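Local structure of aminodeoxyfutalosine deaminase (Deinococcus radiodurans, 2IMR) at residues 215-224 against 287-295; 188-199 against 228-236. The protein catalyses the zinc-dependent deamination of aminodeoxyfutalosine to futalosine in menaquinone biosynthesis and, more weakly, deaminates adenosine and several related nucleosides. One frame throughout, in Å; residues are numbered along the deposited sequence.

Contact 1. Residues 215-224 against 287-295; sequences PFTVSHRLMR and RYLDELGVL
Tyr-288 reaches across to the loop 215-219 and the first turn of the helix that follows. With CG anti to the backbone N (chi1 159°), its ring lies beside Pro-215, whose CB is 4.0 Å from Tyr-288 CE2, and its OH abuts His-220 CB at 3.2 Å, close to the ring plane. A water in that plane accepts from Tyr-288 OH at 2.7 Å and donates to the carbonyl oxygens of Pro-215 and Val-218, tying the ring to the loop backbone. Met-223, bent at chi2 and chi3, presents CG to Val-294 CG2 at 3.6 Å, the two side chains crossing at about a right angle; Leu-289 CD2 and Leu-292 CD2 also border it. Arg-224 runs alongside Leu-292 in the opposite direction, its CD 3.4 Å from Leu-292 CD1, while its guanidinium has its salt-bridge partner in Asp-228 of its own helix. Gly-293 closes helix 287-292 in a Schellman motif, and Ser-219 OG caps helix 220-224 by accepting from Leu-222 N at 3.2 Å. The helix segments cross at -62°, and Met-223 and Val-294 both rest on Ile-239 of strand 238-241, as outer helices pack on a strand in the amidohydrolase TIM barrel.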
loop_
_atom_site.group_PDB
_atom_site.type_symbol
_atom_site.label_atom_id
_atom_site.label_comp_id
_atom_site.label_asym_id
_atom_site.label_seq_id
_atom_site.Cartn_x
_atom_site.Cartn_y
_atom_site.Cartn_z
ATOM N N PRO A 215 10.493 -3.258 11.311
ATOM C CA PRO A 215 11.350 -2.689 12.355
ATOM C C PRO A 215 12.172 -3.753 13.083
ATOM O O PRO A 215 13.106 -3.422 13.811
ATOM C CB PRO A 215 10.355 -2.009 13.303
ATOM C CG PRO A 215 9.137 -1.764 12.444
ATOM C CD PRO A 215 9.070 -3.019 11.613
ATOM N N PHE A 216 11.826 -5.026 12.897
ATOM C CA PHE A 216 12.550 -6.092 13.583
ATOM C C PHE A 216 13.381 -7.015 12.697
ATOM O O PHE A 216 14.070 -7.897 13.207
ATOM C CB PHE A 216 11.584 -6.914 14.448
ATOM C CG PHE A 216 10.466 -7.549 13.678
ATOM C CD1 PHE A 216 10.600 -8.836 13.165
ATOM C CD2 PHE A 216 9.277 -6.859 13.462
ATOM C CE1 PHE A 216 9.561 -9.428 12.447
ATOM C CE2 PHE A 216 8.232 -7.444 12.744
ATOM C CZ PHE A 216 8.377 -8.732 12.237
ATOM N N THR A 217 13.318 -6.823 11.379
ATOM C CA THR A 217 14.122 -7.639 10.471
ATOM C C THR A 217 15.211 -6.768 9.838
ATOM O O THR A 217 15.916 -7.190 8.918
ATOM C CB THR A 217 13.266 -8.281 9.353
ATOM O OG1 THR A 217 12.550 -7.263 8.649
ATOM C CG2 THR A 217 12.283 -9.275 9.943
ATOM N N VAL A 218 15.338 -5.546 10.350
ATOM C CA VAL A 218 16.344 -4.591 9.880
ATOM C C VAL A 218 16.937 -3.981 11.149
ATOM O O VAL A 218 16.200 -3.445 11.970
ATOM C CB VAL A 218 15.703 -3.462 9.025
ATOM C CG1 VAL A 218 16.767 -2.436 8.606
ATOM C CG2 VAL A 218 15.046 -4.062 7.780
ATOM N N SER A 219 18.253 -4.076 11.323
ATOM C CA SER A 219 18.880 -3.526 12.524
ATOM C C SER A 219 18.661 -2.015 12.605
ATOM O O SER A 219 18.448 -1.353 11.588
ATOM C CB SER A 219 20.387 -3.835 12.544
ATOM O OG SER A 219 21.084 -3.103 11.545
ATOM N N HIS A 220 18.712 -1.470 13.818
ATOM C CA HIS A 220 18.513 -0.036 13.997
ATOM C C HIS A 220 19.502 0.754 13.141
ATOM O O HIS A 220 19.147 1.767 12.540
ATOM C CB HIS A 220 18.667 0.340 15.479
ATOM C CG HIS A 220 20.010 0.008 16.056
ATOM N ND1 HIS A 220 21.061 0.900 16.062
ATOM C CD2 HIS A 220 20.474 -1.123 16.635
ATOM C CE1 HIS A 220 22.115 0.333 16.622
ATOM N NE2 HIS A 220 21.786 -0.895 16.979
ATOM N N ARG A 221 20.741 0.278 13.074
ATOM C CA ARG A 221 21.763 0.955 12.285
ATOM C C ARG A 221 21.425 0.963 10.793
ATOM O O ARG A 221 21.485 2.006 10.142
ATOM C CB ARG A 221 23.123 0.290 12.510
ATOM C CG ARG A 221 24.256 0.980 11.777
ATOM C CD ARG A 221 25.606 0.348 12.086
ATOM N NE ARG A 221 26.672 0.996 11.325
ATOM C CZ ARG A 221 26.989 2.283 11.432
ATOM N NH1 ARG A 221 26.325 3.065 12.274
ATOM N NH2 ARG A 221 27.960 2.793 10.687
ATOM N N LEU A 222 21.064 -0.196 10.248
ATOM C CA LEU A 222 20.724 -0.282 8.831
ATOM C C LEU A 222 19.467 0.538 8.514
ATOM O O LEU A 222 19.366 1.148 7.449
ATOM C CB LEU A 222 20.520 -1.746 8.426
ATOM C CG LEU A 222 20.124 -2.018 6.966
ATOM C CD1 LEU A 222 21.149 -1.392 6.024
ATOM C CD2 LEU A 222 20.018 -3.516 6.735
ATOM N N MET A 223 18.515 0.556 9.442
ATOM C CA MET A 223 17.278 1.311 9.245
ATOM C C MET A 223 17.570 2.805 9.080
ATOM O O MET A 223 17.005 3.464 8.206
ATOM C CB MET A 223 16.330 1.094 10.428
ATOM C CG MET A 223 14.984 1.815 10.301
ATOM S SD MET A 223 13.953 1.171 8.958
ATOM C CE MET A 223 13.265 -0.269 9.752
ATOM N N ARG A 224 18.450 3.340 9.921
ATOM C CA ARG A 224 18.800 4.752 9.830
ATOM C C ARG A 224 19.634 5.059 8.594
ATOM O O ARG A 224 19.476 6.117 7.986
ATOM C CB ARG A 224 19.550 5.211 11.083
ATOM C CG ARG A 224 18.645 5.432 12.276
ATOM C CD ARG A 224 19.304 6.342 13.305
ATOM N NE ARG A 224 19.822 7.582 12.718
ATOM C CZ ARG A 224 19.140 8.379 11.897
ATOM N NH1 ARG A 224 17.897 8.075 11.546
ATOM N NH2 ARG A 224 19.699 9.492 11.436
ATOM N N ARG A 287 6.873 3.959 18.193
ATOM C CA ARG A 287 7.647 4.854 19.047
ATOM C C ARG A 287 9.128 4.615 18.766
ATOM O O ARG A 287 9.920 5.550 18.704
ATOM C CB ARG A 287 7.348 4.597 20.522
ATOM C CG ARG A 287 8.032 5.592 21.439
ATOM C CD ARG A 287 7.858 5.243 22.906
ATOM N NE ARG A 287 8.807 6.002 23.713
ATOM C CZ ARG A 287 9.352 5.567 24.843
ATOM N NH1 ARG A 287 9.041 4.368 25.319
ATOM N NH2 ARG A 287 10.232 6.325 25.486
ATOM N N TYR A 288 9.493 3.350 18.593
ATOM C CA TYR A 288 10.868 2.988 18.278
ATOM C C TYR A 288 11.362 3.755 17.048
ATOM O O TYR A 288 12.405 4.403 17.088
ATOM C CB TYR A 288 10.961 1.481 18.019
ATOM C CG TYR A 288 12.176 1.063 17.223
ATOM C CD1 TYR A 288 13.464 1.298 17.701
ATOM C CD2 TYR A 288 12.032 0.431 15.981
ATOM C CE1 TYR A 288 14.585 0.919 16.965
ATOM C CE2 TYR A 288 13.142 0.048 15.238
ATOM C CZ TYR A 288 14.416 0.296 15.735
ATOM O OH TYR A 288 15.518 -0.078 15.004
ATOM N N LEU A 289 10.613 3.679 15.949
ATOM C CA LEU A 289 11.003 4.371 14.719
ATOM C C LEU A 289 11.018 5.884 14.881
ATOM O O LEU A 289 11.874 6.574 14.332
ATOM C CB LEU A 289 10.052 4.011 13.576
ATOM C CG LEU A 289 10.110 2.571 13.071
ATOM C CD1 LEU A 289 9.016 2.350 12.019
ATOM C CD2 LEU A 289 11.490 2.301 12.489
ATOM N N ASP A 290 10.050 6.399 15.628
ATOM C CA ASP A 290 9.953 7.833 15.840
ATOM C C ASP A 290 11.175 8.355 16.596
ATOM O O ASP A 290 11.794 9.338 16.183
ATOM C CB ASP A 290 8.668 8.154 16.605
ATOM C CG ASP A 290 8.345 9.639 16.607
ATOM O OD1 ASP A 290 8.581 10.307 15.573
ATOM O OD2 ASP A 290 7.841 10.133 17.634
ATOM N N GLU A 291 11.533 7.690 17.689
ATOM C CA GLU A 291 12.683 8.123 18.481
ATOM C C GLU A 291 14.002 7.824 17.784
ATOM O O GLU A 291 15.023 8.448 18.082
ATOM C CB GLU A 291 12.656 7.474 19.864
ATOM C CG GLU A 291 11.347 7.704 20.595
ATOM C CD GLU A 291 11.422 7.381 22.068
ATOM O OE1 GLU A 291 12.199 6.481 22.452
ATOM O OE2 GLU A 291 10.687 8.024 22.846
ATOM N N LEU A 292 13.981 6.874 16.853
ATOM C CA LEU A 292 15.182 6.531 16.111
ATOM C C LEU A 292 15.444 7.607 15.068
ATOM O O LEU A 292 16.540 7.691 14.515
ATOM C CB LEU A 292 15.026 5.169 15.421
ATOM C CG LEU A 292 16.242 4.655 14.646
ATOM C CD1 LEU A 292 17.454 4.568 15.566
ATOM C CD2 LEU A 292 15.928 3.281 14.066
ATOM N N GLY A 293 14.426 8.424 14.801
ATOM C CA GLY A 293 14.563 9.495 13.831
ATOM C C GLY A 293 14.207 9.077 12.420
ATOM O O GLY A 293 14.434 9.822 11.467
ATOM N N VAL A 294 13.646 7.879 12.282
ATOM C CA VAL A 294 13.267 7.366 10.971
ATOM C C VAL A 294 11.994 8.019 10.425
ATOM O O VAL A 294 11.862 8.198 9.215
ATOM C CB VAL A 294 13.084 5.828 11.023
ATOM C CG1 VAL A 294 12.571 5.304 9.690
ATOM C CG2 VAL A 294 14.412 5.173 11.360
ATOM N N LEU A 295 11.058 8.381 11.300
ATOM C CA LEU A 295 9.822 9.000 10.823
ATOM C C LEU A 295 10.067 10.389 10.251
ATOM O O LEU A 295 9.215 10.947 9.554
ATOM C CB LEU A 295 8.773 9.061 11.940
ATOM C CG LEU A 295 8.335 7.694 12.487
ATOM C CD1 LEU A 295 7.089 7.848 13.333
ATOM C CD2 LEU A 295 8.054 6.733 11.332
HETATM O O HOH W 1 14.718 -1.434 12.795
#

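Contact 2. Residues 188-199 against 228-236; sequences FAAARTHLERWR and DYAAGEGLP
Tyr-229 is the central knob of this helix pair, seated in a hole formed by Phe-188, Arg-192, Leu-195 and Glu-196. Its aromatic partner is Phe-188, which turns an edge toward the tyrosine face in an offset edge-to-face pair, the centroids 5.5 Å apart and the planes at 78°. Phe-188 CE1 also comes within 3.5 Å of Tyr-229 CB, near the phenylalanine plane.

Aliphatic contacts complete the socket. Arg-192 crosses the tyrosine at about a right angle, setting CG 3.5 Å from Tyr-229 OH, and Glu-196 CG touches the same hydroxyl, so that methylenes of two charged residues, both on helix 188-199, meet the phenol end. Leu-195 CD1 lies 3.9 Å from Tyr-229 CE2.

The polar contact belongs to Arg-199. Its CG is anti to the backbone N (chi1 -161°), and a bend at chi2 directs the chain past Leu-235. Arg-199 NH2 donates to Glu-233 O at 3.1 Å, the oxygen lying a little out of the guanidinium plane, and NH1 adds a weak bond to the same oxygen. Leu-235 CD2 packs over one face of the guanidinium, 3.6 Å from Arg-199 CZ, while Arg-199 NE forms a salt bridge with Glu-202. A leucine in place of Arg-199 would probably leave Glu-233 O without these two donors and Glu-202 without this charged mate.

Gly-234, with positive phi, takes the chain out of helix 228-233 toward strand 238-241. The two helix segments run at 25° to each other, their axes approaching to 12.4 Å. On the barrel side Leu-195 packs on Leu-208 and Leu-210 of strand 206-212 and on Phe-174 of strand 170-176, while Trp-198 extends the layer to helix 156-163. Helices 184-199 and 220-233, joined in sequence through strand 206-212, thus form part of the helical layer round the amidohydrolase TIM barrel.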
loop_
_atom_site.group_PDB
_atom_site.type_symbol
_atom_site.label_atom_id
_atom_site.label_comp_id
_atom_site.label_asym_id
_atom_site.label_seq_id
_atom_site.Cartn_x
_atom_site.Cartn_y
_atom_site.Cartn_z
ATOM N N PHE A 188 24.028 -1.977 3.543
ATOM C CA PHE A 188 23.660 -0.664 3.019
ATOM C C PHE A 188 24.448 -0.342 1.746
ATOM O O PHE A 188 23.881 0.105 0.746
ATOM C CB PHE A 188 23.913 0.426 4.069
ATOM C CG PHE A 188 23.736 1.817 3.538
ATOM C CD1 PHE A 188 22.479 2.272 3.150
ATOM C CD2 PHE A 188 24.834 2.653 3.365
ATOM C CE1 PHE A 188 22.318 3.536 2.593
ATOM C CE2 PHE A 188 24.686 3.923 2.807
ATOM C CZ PHE A 188 23.425 4.366 2.419
ATOM N N ALA A 189 25.755 -0.578 1.785
ATOM C CA ALA A 189 26.618 -0.320 0.635
ATOM C C ALA A 189 26.177 -1.129 -0.587
ATOM O O ALA A 189 26.166 -0.615 -1.711
ATOM C CB ALA A 189 28.061 -0.651 0.990
ATOM N N ALA A 190 25.813 -2.392 -0.366
ATOM C CA ALA A 190 25.369 -3.261 -1.454
ATOM C C ALA A 190 24.041 -2.758 -2.022
ATOM O O ALA A 190 23.825 -2.771 -3.238
ATOM C CB ALA A 190 25.216 -4.696 -0.949
ATOM N N ALA A 191 23.154 -2.318 -1.133
ATOM C CA ALA A 191 21.856 -1.799 -1.541
ATOM C C ALA A 191 22.030 -0.489 -2.305
ATOM O O ALA A 191 21.403 -0.275 -3.343
ATOM C CB ALA A 191 20.973 -1.577 -0.320
ATOM N N ARG A 192 22.889 0.386 -1.789
ATOM C CA ARG A 192 23.137 1.672 -2.432
ATOM C C ARG A 192 23.635 1.491 -3.861
ATOM O O ARG A 192 23.191 2.191 -4.768
ATOM C CB ARG A 192 24.158 2.487 -1.632
ATOM C CG ARG A 192 24.448 3.861 -2.230
ATOM C CD ARG A 192 25.406 4.653 -1.351
ATOM N NE ARG A 192 26.641 3.911 -1.114
ATOM C CZ ARG A 192 27.588 4.280 -0.256
ATOM N NH1 ARG A 192 27.451 5.393 0.459
ATOM N NH2 ARG A 192 28.674 3.529 -0.109
ATOM N N THR A 193 24.557 0.553 -4.062
ATOM C CA THR A 193 25.094 0.303 -5.394
ATOM C C THR A 193 23.970 -0.018 -6.380
ATOM O O THR A 193 23.898 0.574 -7.457
ATOM C CB THR A 193 26.115 -0.858 -5.378
ATOM O OG1 THR A 193 27.219 -0.502 -4.534
ATOM C CG2 THR A 193 26.635 -1.136 -6.784
ATOM N N HIS A 194 23.100 -0.958 -6.015
ATOM C CA HIS A 194 21.972 -1.329 -6.872
ATOM C C HIS A 194 21.089 -0.112 -7.145
ATOM O O HIS A 194 20.699 0.153 -8.288
ATOM C CB HIS A 194 21.121 -2.412 -6.199
ATOM C CG HIS A 194 21.679 -3.795 -6.321
ATOM N ND1 HIS A 194 21.665 -4.501 -7.505
ATOM C CD2 HIS A 194 22.247 -4.612 -5.403
ATOM C CE1 HIS A 194 22.199 -5.693 -7.310
ATOM N NE2 HIS A 194 22.560 -5.786 -6.043
ATOM N N LEU A 195 20.759 0.614 -6.080
ATOM C CA LEU A 195 19.914 1.796 -6.183
ATOM C C LEU A 195 20.495 2.865 -7.105
ATOM O O LEU A 195 19.773 3.448 -7.918
ATOM C CB LEU A 195 19.670 2.381 -4.787
ATOM C CG LEU A 195 18.862 1.467 -3.858
ATOM C CD1 LEU A 195 18.862 2.015 -2.445
ATOM C CD2 LEU A 195 17.445 1.344 -4.383
ATOM N N GLU A 196 21.795 3.118 -6.987
ATOM C CA GLU A 196 22.439 4.126 -7.822
ATOM C C GLU A 196 22.366 3.723 -9.288
ATOM O O GLU A 196 22.189 4.566 -10.167
ATOM C CB GLU A 196 23.901 4.313 -7.402
ATOM C CG GLU A 196 24.065 4.754 -5.957
ATOM C CD GLU A 196 25.507 5.036 -5.583
ATOM O OE1 GLU A 196 26.386 4.210 -5.917
ATOM O OE2 GLU A 196 25.759 6.081 -4.946
ATOM N N ARG A 197 22.493 2.425 -9.543
ATOM C CA ARG A 197 22.439 1.901 -10.899
ATOM C C ARG A 197 21.034 2.088 -11.476
ATOM O O ARG A 197 20.865 2.607 -12.581
ATOM C CB ARG A 197 22.811 0.413 -10.892
ATOM C CG ARG A 197 23.127 -0.163 -12.260
ATOM C CD ARG A 197 23.294 -1.677 -12.217
ATOM N NE ARG A 197 22.018 -2.351 -11.991
ATOM C CZ ARG A 197 21.818 -3.659 -12.136
ATOM N NH1 ARG A 197 22.816 -4.452 -12.509
ATOM N NH2 ARG A 197 20.617 -4.174 -11.912
ATOM N N TRP A 198 20.024 1.675 -10.717
ATOM C CA TRP A 198 18.641 1.780 -11.167
ATOM C C TRP A 198 18.125 3.212 -11.278
ATOM O O TRP A 198 17.284 3.503 -12.129
ATOM C CB TRP A 198 17.716 0.982 -10.238
ATOM C CG TRP A 198 17.905 -0.508 -10.326
ATOM C CD1 TRP A 198 18.125 -1.242 -11.457
ATOM C CD2 TRP A 198 17.860 -1.446 -9.241
ATOM N NE1 TRP A 198 18.222 -2.577 -11.144
ATOM C CE2 TRP A 198 18.063 -2.731 -9.791
ATOM C CE3 TRP A 198 17.666 -1.322 -7.856
ATOM C CZ2 TRP A 198 18.079 -3.893 -9.005
ATOM C CZ3 TRP A 198 17.683 -2.477 -7.072
ATOM C CH2 TRP A 198 17.888 -3.747 -7.654
ATOM N N ARG A 199 18.623 4.101 -10.421
ATOM C CA ARG A 199 18.181 5.493 -10.432
ATOM C C ARG A 199 18.401 6.142 -11.799
ATOM O O ARG A 199 17.693 7.077 -12.170
ATOM C CB ARG A 199 18.912 6.293 -9.345
ATOM C CG ARG A 199 18.213 7.596 -8.959
ATOM C CD ARG A 199 16.827 7.312 -8.392
ATOM N NE ARG A 199 16.081 8.517 -8.032
ATOM C CZ ARG A 199 16.463 9.397 -7.112
ATOM N NH1 ARG A 199 17.598 9.227 -6.446
ATOM N NH2 ARG A 199 15.693 10.444 -6.840
ATOM N N ASP A 228 17.996 7.718 6.075
ATOM C CA ASP A 228 18.774 8.934 5.833
ATOM C C ASP A 228 19.147 9.019 4.357
ATOM O O ASP A 228 19.044 10.081 3.740
ATOM C CB ASP A 228 20.055 8.952 6.675
ATOM C CG ASP A 228 19.792 9.214 8.148
ATOM O OD1 ASP A 228 18.643 9.537 8.509
ATOM O OD2 ASP A 228 20.744 9.105 8.951
ATOM N N TYR A 229 19.584 7.897 3.795
ATOM C CA TYR A 229 19.963 7.854 2.388
ATOM C C TYR A 229 18.781 8.245 1.509
ATOM O O TYR A 229 18.896 9.122 0.656
ATOM C CB TYR A 229 20.439 6.451 2.004
ATOM C CG TYR A 229 20.843 6.323 0.552
ATOM C CD1 TYR A 229 22.024 6.903 0.082
ATOM C CD2 TYR A 229 20.037 5.638 -0.361
ATOM C CE1 TYR A 229 22.395 6.805 -1.260
ATOM C CE2 TYR A 229 20.398 5.536 -1.706
ATOM C CZ TYR A 229 21.577 6.122 -2.146
ATOM O OH TYR A 229 21.936 6.021 -3.469
ATOM N N ALA A 230 17.640 7.597 1.728
ATOM C CA ALA A 230 16.440 7.878 0.941
ATOM C C ALA A 230 15.974 9.324 1.085
ATOM O O ALA A 230 15.604 9.969 0.103
ATOM C CB ALA A 230 15.313 6.926 1.348
ATOM N N ALA A 231 15.977 9.823 2.315
ATOM C CA ALA A 231 15.559 11.193 2.582
ATOM C C ALA A 231 16.458 12.164 1.821
ATOM O O ALA A 231 15.983 13.119 1.200
ATOM C CB ALA A 231 15.629 11.474 4.079
ATOM N N GLY A 232 17.758 11.899 1.854
ATOM C CA GLY A 232 18.708 12.758 1.171
ATOM C C GLY A 232 18.655 12.680 -0.341
ATOM O O GLY A 232 18.862 13.689 -1.022
ATOM N N GLU A 233 18.376 11.493 -0.873
ATOM C CA GLU A 233 18.313 11.288 -2.319
ATOM C C GLU A 233 16.922 11.479 -2.906
ATOM O O GLU A 233 16.744 11.426 -4.122
ATOM C CB GLU A 233 18.805 9.884 -2.674
ATOM C CG GLU A 233 20.285 9.672 -2.457
ATOM C CD GLU A 233 21.124 10.603 -3.307
ATOM O OE1 GLU A 233 20.975 10.568 -4.546
ATOM O OE2 GLU A 233 21.928 11.369 -2.733
ATOM N N GLY A 234 15.936 11.694 -2.044
ATOM C CA GLY A 234 14.577 11.877 -2.518
ATOM C C GLY A 234 13.914 10.579 -2.949
ATOM O O GLY A 234 13.096 10.576 -3.865
ATOM N N LEU A 235 14.265 9.473 -2.298
ATOM C CA LEU A 235 13.675 8.177 -2.630
ATOM C C LEU A 235 12.509 7.858 -1.698
ATOM O O LEU A 235 12.651 7.908 -0.479
ATOM C CB LEU A 235 14.719 7.063 -2.510
ATOM C CG LEU A 235 15.860 7.017 -3.526
ATOM C CD1 LEU A 235 16.843 5.937 -3.124
ATOM C CD2 LEU A 235 15.305 6.745 -4.918
ATOM N N PRO A 236 11.334 7.531 -2.260
ATOM C CA PRO A 236 10.198 7.212 -1.395
ATOM C C PRO A 236 10.481 5.964 -0.563
ATOM O O PRO A 236 11.254 5.091 -0.972
ATOM C CB PRO A 236 9.045 7.029 -2.385
ATOM C CG PRO A 236 9.725 6.592 -3.635
ATOM C CD PRO A 236 10.946 7.485 -3.678
#

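Helix 220-233 joins the two contacts: its first turn packs against 287-295 in contact 1, and its last turns pack against 188-199 in contact 2. The centres are about 17 Å apart, yet the packing is continuous, since Leu-222 CD1 touches Phe-188 CB at 3.8 Å. Contact 1 lies nearer the metal site. The side chain of Pro-215 is about 6 Å from that of the zinc ligand His-240 and about 11 Å from the zinc ion, and the side chain of Met-223 is about 7 Å from that of His-213, predicted to bind substrate. In contact 2 the side chain of Leu-195 remains about 10 Å from that of Glu-175, also predicted to bind substrate.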